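Local coordinates for protein mandelate racemase/muconate lactonizing enzyme (Roseovarius nubinhibens, PDB 2QDD) that is of unknown function but, as a magnesium-binding member of the mandelate racemase/muconate lactonizing enzyme family, probably catalyses a reaction of the enolase superfamily, at residues Q224-C229 with R258-G263. Numbering follows the deposited sequence.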
loop_
_atom_site.group_PDB
_atom_site.type_symbol
_atom_site.label_atom_id
_atom_site.label_comp_id
_atom_site.label_asym_id
_atom_site.label_seq_id
_atom_site.Cartn_x
_atom_site.Cartn_y
_atom_site.Cartn_z
ATOM N N GLN A 224 -11.599 -6.926 -20.219
ATOM C CA GLN A 224 -10.621 -6.904 -21.307
ATOM C C GLN A 224 -9.177 -6.878 -20.803
ATOM O O GLN A 224 -8.267 -7.406 -21.455
ATOM C CB GLN A 224 -10.871 -5.688 -22.199
ATOM C CG GLN A 224 -11.044 -6.013 -23.675
ATOM C CD GLN A 224 -12.250 -5.315 -24.285
ATOM O OE1 GLN A 224 -12.472 -4.121 -24.067
ATOM N NE2 GLN A 224 -13.042 -6.061 -25.047
ATOM N N THR A 225 -8.976 -6.244 -19.650
ATOM C CA THR A 225 -7.646 -6.019 -19.101
ATOM C C THR A 225 -7.541 -6.622 -17.702
ATOM O O THR A 225 -8.558 -6.840 -17.028
ATOM C CB THR A 225 -7.301 -4.507 -19.018
ATOM O OG1 THR A 225 -8.059 -3.900 -17.969
ATOM C CG2 THR A 225 -7.591 -3.784 -20.336
ATOM N N LEU A 226 -6.303 -6.869 -17.277
ATOM C CA LEU A 226 -5.983 -7.312 -15.924
ATOM C C LEU A 226 -6.453 -6.348 -14.831
ATOM O O LEU A 226 -7.051 -6.784 -13.846
ATOM C CB LEU A 226 -4.477 -7.586 -15.800
ATOM C CG LEU A 226 -3.878 -7.876 -14.422
ATOM C CD1 LEU A 226 -4.456 -9.144 -13.870
ATOM C CD2 LEU A 226 -2.371 -7.986 -14.514
ATOM N N ASP A 227 -6.180 -5.055 -15.022
ATOM C CA ASP A 227 -6.664 -3.970 -14.150
ATOM C C ASP A 227 -8.166 -4.014 -13.879
ATOM O O ASP A 227 -8.609 -3.891 -12.735
ATOM C CB ASP A 227 -6.324 -2.608 -14.763
ATOM C CG ASP A 227 -5.206 -1.898 -14.031
ATOM O OD1 ASP A 227 -4.139 -1.689 -14.647
ATOM O OD2 ASP A 227 -5.392 -1.542 -12.843
ATOM N N GLN A 228 -8.938 -4.184 -14.946
ATOM C CA GLN A 228 -10.384 -4.256 -14.854
ATOM C C GLN A 228 -10.826 -5.537 -14.150
ATOM O O GLN A 228 -11.760 -5.517 -13.350
ATOM C CB GLN A 228 -10.995 -4.183 -16.249
ATOM C CG GLN A 228 -11.054 -2.793 -16.844
ATOM C CD GLN A 228 -11.478 -2.807 -18.299
ATOM O OE1 GLN A 228 -12.391 -3.536 -18.686
ATOM N NE2 GLN A 228 -10.812 -2.001 -19.116
ATOM N N CYS A 229 -10.145 -6.643 -14.451
ATOM C CA CYS A 229 -10.454 -7.943 -13.856
ATOM C C CYS A 229 -10.169 -8.006 -12.351
ATOM O O CYS A 229 -10.946 -8.590 -11.590
ATOM C CB CYS A 229 -9.714 -9.058 -14.598
ATOM S SG CYS A 229 -10.456 -9.493 -16.198
ATOM N N ARG A 258 -1.342 -8.662 -7.442
ATOM C CA ARG A 258 -2.607 -7.941 -7.262
ATOM C C ARG A 258 -3.681 -8.799 -6.591
ATOM O O ARG A 258 -4.694 -8.273 -6.137
ATOM C CB ARG A 258 -3.151 -7.440 -8.604
ATOM C CG ARG A 258 -2.387 -6.294 -9.233
ATOM C CD ARG A 258 -2.675 -6.244 -10.726
ATOM N NE ARG A 258 -2.350 -4.949 -11.323
ATOM C CZ ARG A 258 -3.192 -3.922 -11.405
ATOM N NH1 ARG A 258 -2.793 -2.790 -11.968
ATOM N NH2 ARG A 258 -4.426 -4.016 -10.919
ATOM N N GLY A 259 -3.469 -10.113 -6.548
ATOM C CA GLY A 259 -4.498 -11.063 -6.105
ATOM C C GLY A 259 -5.700 -11.152 -7.033
ATOM O O GLY A 259 -6.833 -11.307 -6.581
ATOM N N ALA A 260 -5.442 -11.077 -8.337
ATOM C CA ALA A 260 -6.476 -10.855 -9.345
ATOM C C ALA A 260 -7.257 -12.112 -9.699
ATOM O O ALA A 260 -8.331 -12.023 -10.296
ATOM C CB ALA A 260 -5.862 -10.273 -10.598
ATOM N N CYS A 261 -6.709 -13.275 -9.353
ATOM C CA CYS A 261 -7.233 -14.550 -9.836
ATOM C C CYS A 261 -6.882 -15.720 -8.920
ATOM O O CYS A 261 -5.995 -15.615 -8.073
ATOM C CB CYS A 261 -6.779 -14.820 -11.278
ATOM S SG CYS A 261 -5.015 -15.048 -11.523
ATOM N N GLU A 262 -7.598 -16.825 -9.098
ATOM C CA GLU A 262 -7.296 -18.084 -8.421
ATOM C C GLU A 262 -6.908 -19.166 -9.440
ATOM O O GLU A 262 -6.571 -20.302 -9.082
ATOM C CB GLU A 262 -8.513 -18.542 -7.612
ATOM C CG GLU A 262 -8.768 -17.749 -6.333
ATOM C CD GLU A 262 -9.597 -16.491 -6.557
ATOM O OE1 GLU A 262 -10.267 -16.365 -7.606
ATOM O OE2 GLU A 262 -9.578 -15.618 -5.672
ATOM N N GLY A 263 -6.978 -18.798 -10.713
ATOM C CA GLY A 263 -6.632 -19.694 -11.796
ATOM C C GLY A 263 -6.270 -18.939 -13.053
ATOM O O GLY A 263 -6.725 -17.804 -13.260
HETATM O O HOH W 1 -7.363 -2.684 -10.365
#
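D227 and R258 meet in a salt bridge between two neighbouring helices on the outside of the (β/α)-barrel of an enolase-superfamily enzyme: the first turn of helix 226-233 and the C-terminal end of helix 249-258. OD2 of D227 lies at the guanidinium edge, near its plane, and takes weak bonds from both terminal nitrogens: R258 NH1 to D227 OD2 is 3.0 Å with an N-H...O angle of 139°, and R258 NH2 to D227 OD2 is 3.3 Å. The carboxylate plane stands 84° from the guanidinium plane, so the two groups do not form a flat bidentate pair. R258 spans the distance with its chain extended from CG to NE. Water 1, in the guanidinium plane at its edge, accepts from NH2 and donates to D227 O, adding a second link to the same helical turn. With an alanine at D227, the guanidinium would probably lose its charge partner here and be freer to turn, the water bridge to the backbone being its remaining polar tie to this segment. Beside the salt bridge, L226 has CG anti to the backbone N (chi1 172°), which carries its end nearer to the second segment, and its CD2 lies 4.2 Å from R258 CD. A254, A255 and L242 also border this leucine. Past G259, where a Schellman motif ends the helix, A260 turns its methyl toward helix 226-233, and its CB meets L226 CD1 at 3.7 Å.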